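Local coordinates for protein esterase (uncultured bacterium pCosCE1, PDB 7ATL) that hydrolyses carboxylic esters as a family VIII carboxylesterase of beta-lactamase-like fold and also shows promiscuous acyltransferase activity, at residues A[17-20]-A[24-27]; A[44-47]-A[51-54]; A[220-223]-A[228-231]. One frame throughout, in Å; residues are numbered along the deposited sequence.

Contact 1 (A[17-20]-A[24-27]); sequences QQAI and RIVG
Ala19 O receives two backbone N-H groups at the C-terminal end of helix 3-21, where the chain leaves the helix for strand 27-34 of the antiparallel sheet in this beta-lactamase-like fold. Arg24 N lies 2.8 Å from Ala19 O, nearly in line with the carbonyl bond, while Ile25 N, at 3.1 Å from the same oxygen, comes from above the carbonyl plane. Two donors thus grip a carbonyl of the last helical turn and help hold the turn that leads out of the helix.

The Arg24 side chain folds back beside the helix. Its bend at chi3 (55°) lays one face of the guanidinium over the methyl of Ala19, with Arg24 NH1 3.6 Å from Ala19 CB, and Gln18 CG sits near the group's edge. Alanine suits this place because its small methyl lets the flat group come close. The same methyl also packs against Ile25 CG1, whose branched side chain adds apolar bulk to a buried spot.

Further out, salt bridges to Glu22 and Glu366 hold the guanidinium, with Arg371 a nearby like charge that these carboxylates probably help to offset. Tyr372 of helix 372-381 covers both Ala19 and Ile25. On the Ile20 side the backbones meet again: the CA-H of Ile20 points almost straight at Ile25 O, with Ile20 CA and Ile25 O 3.3 Å apart.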
loop_
_atom_site.group_PDB
_atom_site.type_symbol
_atom_site.label_atom_id
_atom_site.label_comp_id
_atom_site.label_asym_id
_atom_site.label_seq_id
_atom_site.Cartn_x
_atom_site.Cartn_y
_atom_site.Cartn_z
ATOM N N GLN A 17 -20.935 -10.864 -4.026
ATOM C CA GLN A 17 -21.788 -11.400 -5.120
ATOM C C GLN A 17 -22.542 -10.229 -5.768
ATOM O O GLN A 17 -22.550 -10.149 -7.009
ATOM C CB GLN A 17 -22.743 -12.495 -4.623
ATOM C CG GLN A 17 -23.280 -13.408 -5.728
ATOM C CD GLN A 17 -22.190 -13.796 -6.702
ATOM O OE1 GLN A 17 -21.169 -14.379 -6.326
ATOM N NE2 GLN A 17 -22.372 -13.413 -7.958
ATOM N N GLN A 18 -23.113 -9.340 -4.959
ATOM C CA GLN A 18 -23.825 -8.127 -5.427
ATOM C C GLN A 18 -22.885 -7.302 -6.317
ATOM O O GLN A 18 -23.305 -6.907 -7.425
ATOM C CB GLN A 18 -24.330 -7.346 -4.212
ATOM C CG GLN A 18 -24.958 -6.001 -4.559
ATOM C CD GLN A 18 -25.791 -5.493 -3.407
ATOM O OE1 GLN A 18 -25.430 -4.547 -2.704
ATOM N NE2 GLN A 18 -26.905 -6.165 -3.175
ATOM N N ALA A 19 -21.662 -7.052 -5.849
ATOM C CA ALA A 19 -20.653 -6.180 -6.499
ATOM C C ALA A 19 -20.258 -6.773 -7.854
ATOM O O ALA A 19 -20.033 -5.998 -8.815
ATOM C CB ALA A 19 -19.443 -6.007 -5.606
ATOM N N ILE A 20 -20.190 -8.099 -7.945
ATOM C CA ILE A 20 -19.930 -8.788 -9.238
ATOM C C ILE A 20 -21.119 -8.594 -10.191
ATOM O O ILE A 20 -20.893 -8.065 -11.290
ATOM C CB ILE A 20 -19.586 -10.256 -8.983
ATOM C CG1 ILE A 20 -18.198 -10.346 -8.339
ATOM C CG2 ILE A 20 -19.694 -11.054 -10.275
ATOM C CD1 ILE A 20 -18.001 -11.524 -7.437
ATOM N N ARG A 24 -19.339 -4.026 -10.691
ATOM C CA ARG A 24 -18.523 -3.037 -9.935
ATOM C C ARG A 24 -17.149 -3.669 -9.678
ATOM O O ARG A 24 -16.151 -2.956 -9.738
ATOM C CB ARG A 24 -19.223 -2.638 -8.630
ATOM C CG ARG A 24 -20.146 -1.429 -8.730
ATOM C CD ARG A 24 -21.191 -1.442 -7.616
ATOM N NE ARG A 24 -20.599 -1.525 -6.283
ATOM C CZ ARG A 24 -20.909 -2.391 -5.311
ATOM N NH1 ARG A 24 -21.863 -3.298 -5.446
ATOM N NH2 ARG A 24 -20.256 -2.322 -4.164
ATOM N N ILE A 25 -17.130 -4.976 -9.435
ATOM C CA ILE A 25 -15.931 -5.816 -9.160
ATOM C C ILE A 25 -15.964 -6.994 -10.135
ATOM O O ILE A 25 -17.056 -7.535 -10.387
ATOM C CB ILE A 25 -15.947 -6.292 -7.691
ATOM C CG1 ILE A 25 -15.900 -5.103 -6.734
ATOM C CG2 ILE A 25 -14.831 -7.284 -7.388
ATOM C CD1 ILE A 25 -14.686 -4.204 -6.932
ATOM N N VAL A 26 -14.805 -7.380 -10.644
ATOM C CA VAL A 26 -14.637 -8.523 -11.576
ATOM C C VAL A 26 -14.345 -9.778 -10.750
ATOM O O VAL A 26 -14.969 -10.851 -11.030
ATOM C CB VAL A 26 -13.523 -8.195 -12.583
ATOM C CG1 VAL A 26 -13.131 -9.401 -13.431
ATOM C CG2 VAL A 26 -13.937 -7.009 -13.445
ATOM N N GLY A 27 -13.425 -9.642 -9.793
ATOM C CA GLY A 27 -12.997 -10.704 -8.861
ATOM C C GLY A 27 -12.345 -10.129 -7.611
ATOM O O GLY A 27 -11.806 -8.992 -7.650
#

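Contact 2 (A[44-47]-A[51-54])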
loop_
_atom_site.group_PDB
_atom_site.type_symbol
_atom_site.label_atom_id
_atom_site.label_comp_id
_atom_site.label_asym_id
_atom_site.label_seq_id
_atom_site.Cartn_x
_atom_site.Cartn_y
_atom_site.Cartn_z
ATOM N N SER A 44 -13.953 -14.744 -5.071
ATOM C CA SER A 44 -15.205 -14.551 -5.850
ATOM C C SER A 44 -14.865 -14.107 -7.277
ATOM O O SER A 44 -13.846 -13.413 -7.447
ATOM C CB SER A 44 -16.092 -13.516 -5.197
ATOM O OG SER A 44 -16.440 -13.852 -3.863
ATOM N N GLY A 45 -15.720 -14.424 -8.251
ATOM C CA GLY A 45 -15.607 -13.919 -9.631
ATOM C C GLY A 45 -14.350 -14.438 -10.319
ATOM O O GLY A 45 -13.831 -15.495 -9.914
ATOM N N TYR A 46 -13.830 -13.676 -11.283
ATOM C CA TYR A 46 -12.749 -14.123 -12.205
ATOM C C TYR A 46 -11.425 -13.383 -11.933
ATOM O O TYR A 46 -11.396 -12.173 -11.685
ATOM C CB TYR A 46 -13.197 -13.939 -13.659
ATOM C CG TYR A 46 -14.421 -14.716 -14.109
ATOM C CD1 TYR A 46 -14.402 -16.103 -14.207
ATOM C CD2 TYR A 46 -15.579 -14.061 -14.514
ATOM C CE1 TYR A 46 -15.504 -16.818 -14.649
ATOM C CE2 TYR A 46 -16.690 -14.759 -14.958
ATOM C CZ TYR A 46 -16.648 -16.141 -15.020
ATOM O OH TYR A 46 -17.726 -16.831 -15.478
ATOM N N ALA A 47 -10.330 -14.131 -11.979
ATOM C CA ALA A 47 -8.955 -13.617 -12.126
ATOM C C ALA A 47 -8.887 -12.908 -13.475
ATOM O O ALA A 47 -8.387 -11.770 -13.504
ATOM C CB ALA A 47 -7.950 -14.745 -12.066
ATOM N N GLN A 51 -11.093 -14.944 -20.285
ATOM C CA GLN A 51 -10.742 -16.402 -20.287
ATOM C C GLN A 51 -11.611 -17.213 -19.294
ATOM O O GLN A 51 -11.340 -18.430 -19.107
ATOM C CB GLN A 51 -9.277 -16.627 -19.905
ATOM C CG GLN A 51 -8.267 -15.896 -20.772
ATOM C CD GLN A 51 -6.859 -16.108 -20.259
ATOM O OE1 GLN A 51 -5.897 -16.104 -21.025
ATOM N NE2 GLN A 51 -6.715 -16.306 -18.953
ATOM N N LYS A 52 -12.606 -16.584 -18.659
ATOM C CA LYS A 52 -13.413 -17.161 -17.547
ATOM C C LYS A 52 -12.511 -18.029 -16.663
ATOM O O LYS A 52 -12.877 -19.179 -16.405
ATOM C CB LYS A 52 -14.612 -17.959 -18.078
ATOM C CG LYS A 52 -14.936 -17.755 -19.555
ATOM C CD LYS A 52 -16.390 -17.972 -19.916
ATOM C CE LYS A 52 -17.308 -17.037 -19.154
ATOM N NZ LYS A 52 -18.449 -16.589 -19.986
ATOM N N LYS A 53 -11.363 -17.499 -16.231
ATOM C CA LYS A 53 -10.508 -18.144 -15.195
ATOM C C LYS A 53 -11.045 -17.738 -13.821
ATOM O O LYS A 53 -11.030 -16.561 -13.462
ATOM C CB LYS A 53 -9.031 -17.781 -15.363
ATOM C CG LYS A 53 -8.082 -18.650 -14.548
ATOM C CD LYS A 53 -6.640 -18.187 -14.609
ATOM C CE LYS A 53 -6.030 -18.281 -15.995
ATOM N NZ LYS A 53 -4.556 -18.457 -15.949
ATOM N N PRO A 54 -11.568 -18.684 -13.010
ATOM C CA PRO A 54 -12.132 -18.327 -11.713
ATOM C C PRO A 54 -11.022 -17.764 -10.811
ATOM O O PRO A 54 -9.875 -18.262 -10.838
ATOM C CB PRO A 54 -12.698 -19.661 -11.200
ATOM C CG PRO A 54 -11.791 -20.690 -11.833
ATOM C CD PRO A 54 -11.555 -20.141 -13.226
#
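Tyr46 and Pro54 face each other as an antiparallel non-hydrogen-bonded pair, their CA atoms 4.3 Å apart and their side chains diverging. Proline fits such a position, since the pairing asks no N-H of it. Lys53 O serves the facing chain twice: Ala47 N gives it a weak, bent hydrogen bond of 2.9 Å (129° at the hydrogen), and Tyr46 CA makes a CA-H...O contact with it at 3.2 Å. Before this bridge the chain turns a corner at Gly45, whose phi of 65° is readily adopted by a residue without a side chain.

The phenol ring of Tyr46 stands beside Lys52, the two side chains running the same way. With CG set opposite the carbonyl carbon (chi1 -61°), the CD1 edge of the ring is turned to the 51-54 segment; Lys53 O lies in the ring plane, 3.5 Å from Tyr46 CD1. Lys52 CA approaches the ring obliquely, 3.6 Å from Tyr46 CE1, and farther out the aliphatic CE of Lys52 comes within 3.7 Å of Tyr46 OH. A long, flexible lysine can thus lend its methylenes to a ring at the surface, as suits an exposed residue. Ala47 points its methyl toward the other segment, its CB 3.8 Å from Lys53 O, a small group for a buried place. Lys53 sends its amine elsewhere, to a hydrogen bond with Asp215 O.

Outside the pair, Gly45 makes a backbone hydrogen bond with Met55. The whole is a short antiparallel beta bridge closing a surface loop beyond edge strand 37-44 of the main sheet in a beta-lactamase-like fold.

Contact 3 (A[220-223]-A[228-231])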
loop_
_atom_site.group_PDB
_atom_site.type_symbol
_atom_site.label_atom_id
_atom_site.label_comp_id
_atom_site.label_asym_id
_atom_site.label_seq_id
_atom_site.Cartn_x
_atom_site.Cartn_y
_atom_site.Cartn_z
ATOM N N ALA A 220 -5.551 -7.069 -14.303
ATOM C CA ALA A 220 -5.983 -5.741 -13.825
ATOM C C ALA A 220 -7.081 -5.191 -14.738
ATOM O O ALA A 220 -6.867 -5.141 -15.977
ATOM C CB ALA A 220 -4.797 -4.809 -13.786
ATOM N N TYR A 221 -8.183 -4.752 -14.144
ATOM C CA TYR A 221 -9.331 -4.092 -14.810
ATOM C C TYR A 221 -9.461 -2.701 -14.193
ATOM O O TYR A 221 -8.910 -2.527 -13.062
ATOM C CB TYR A 221 -10.629 -4.889 -14.608
ATOM C CG TYR A 221 -10.628 -6.245 -15.258
ATOM C CD1 TYR A 221 -9.980 -7.313 -14.663
ATOM C CD2 TYR A 221 -11.252 -6.458 -16.480
ATOM C CE1 TYR A 221 -9.924 -8.553 -15.276
ATOM C CE2 TYR A 221 -11.217 -7.694 -17.100
ATOM C CZ TYR A 221 -10.554 -8.748 -16.494
ATOM O OH TYR A 221 -10.489 -9.968 -17.109
ATOM N N HIS A 222 -10.162 -1.786 -14.871
ATOM C CA HIS A 222 -10.501 -0.444 -14.345
ATOM C C HIS A 222 -11.960 -0.124 -14.680
ATOM O O HIS A 222 -12.468 -0.795 -15.576
ATOM C CB HIS A 222 -9.518 0.597 -14.888
ATOM C CG HIS A 222 -9.899 1.116 -16.224
ATOM N ND1 HIS A 222 -10.559 2.333 -16.366
ATOM C CD2 HIS A 222 -9.744 0.573 -17.460
ATOM C CE1 HIS A 222 -10.771 2.532 -17.655
ATOM N NE2 HIS A 222 -10.278 1.453 -18.355
ATOM N N ASP A 223 -12.574 0.859 -13.998
ATOM C CA ASP A 223 -14.022 1.216 -14.087
ATOM C C ASP A 223 -14.263 2.080 -15.332
ATOM O O ASP A 223 -13.515 3.066 -15.521
ATOM C CB ASP A 223 -14.515 1.969 -12.845
ATOM C CG ASP A 223 -13.900 1.596 -11.488
ATOM O OD1 ASP A 223 -13.926 0.400 -11.097
ATOM O OD2 ASP A 223 -13.443 2.528 -10.791
ATOM N N PRO A 228 -16.273 -2.942 -16.494
ATOM C CA PRO A 228 -14.820 -2.792 -16.417
ATOM C C PRO A 228 -14.062 -3.462 -17.575
ATOM O O PRO A 228 -14.344 -4.613 -17.839
ATOM C CB PRO A 228 -14.425 -3.517 -15.110
ATOM C CG PRO A 228 -15.717 -3.891 -14.430
ATOM C CD PRO A 228 -16.759 -3.935 -15.525
ATOM N N GLU A 229 -13.112 -2.755 -18.200
ATOM C CA GLU A 229 -12.247 -3.290 -19.291
ATOM C C GLU A 229 -10.832 -3.492 -18.746
ATOM O O GLU A 229 -10.434 -2.839 -17.781
ATOM C CB GLU A 229 -12.271 -2.360 -20.511
ATOM C CG GLU A 229 -11.393 -1.105 -20.378
ATOM C CD GLU A 229 -11.486 -0.049 -21.485
ATOM O OE1 GLU A 229 -10.696 0.938 -21.443
ATOM O OE2 GLU A 229 -12.352 -0.197 -22.382
ATOM N N PRO A 230 -10.014 -4.389 -19.348
ATOM C CA PRO A 230 -8.620 -4.578 -18.926
ATOM C C PRO A 230 -7.774 -3.311 -19.088
ATOM O O PRO A 230 -8.069 -2.521 -19.950
ATOM C CB PRO A 230 -8.071 -5.675 -19.848
ATOM C CG PRO A 230 -9.323 -6.398 -20.325
ATOM C CD PRO A 230 -10.391 -5.318 -20.422
ATOM N N ILE A 231 -6.784 -3.125 -18.217
ATOM C CA ILE A 231 -5.863 -1.955 -18.268
ATOM C C ILE A 231 -4.785 -2.281 -19.306
ATOM O O ILE A 231 -4.210 -3.380 -19.219
ATOM C CB ILE A 231 -5.295 -1.654 -16.869
ATOM C CG1 ILE A 231 -6.403 -1.195 -15.909
ATOM C CG2 ILE A 231 -4.148 -0.646 -16.959
ATOM C CD1 ILE A 231 -6.031 -1.225 -14.415
#
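Pro228, its CB 4.1 Å from Tyr221 CB, leads into the second strand (229-230) of a short beta hairpin in this beta-lactamase-like fold. The hairpin belongs to a small mixed sheet, with strand 363-364 parallel on the far side of 221-222. The proline's rigid apolar ring suits a buried place, and Arg49 binds its carbonyl.

Glu229 pairs with His222: His222 N donates to Glu229 O at 3.1 Å, and a weak bond of 3.3 Å returns from Glu229 N to His222 O. Both place CG between backbone N and carbonyl carbon (chi1 85° for His222, 78° for Glu229), bringing complementary imidazole N-H and carboxylate alongside on one face. His222 NE2, 3.2 Å from Glu229 OE1, meets it in the ring plane and from its anti side, but tilted 32° out of the carboxylate plane, ring and carboxylate being turned well across each other.

Pro230 faces Tyr221 in a non-hydrogen-bonded pair, where its missing N-H costs nothing; Pro230 CG lies 4.0 Å from Tyr221 CE2. The phenol oxygen reaches on to Arg49 N and Glu50.

Ile231 N hydrogen-bonds Ala220 O at 3.0 Å. Its branched chain packs against the buried end of strand 221-222, CG1 touching His222 CB and Ile231 CD1 lying 3.8 Å from Ala220 CB.

Overall arrangement
From the N terminus, contact 1 closes the tight turn between helix 3-21 and strand 27-34. Contact 2 follows after strand 37-44 and closes the short loop between 44-47 and 51-54, and contact 3, far later, closes the hairpin of strands 221-222 and 229-230. The three loops lie in series, neither nesting nor crossing, yet they gather at one end of the main antiparallel sheet. Contacts 1 and 2 meet through a probable hydrogen bond from Tyr46 N to Val26 O and by Ile20 packing on Ser44. Val26 also packs on Pro228 and Tyr221 of contact 3, while Ala47 O lies near the Tyr221 ring. Val26 thus joins the N-terminal helix turn, the edge loop and the hairpin.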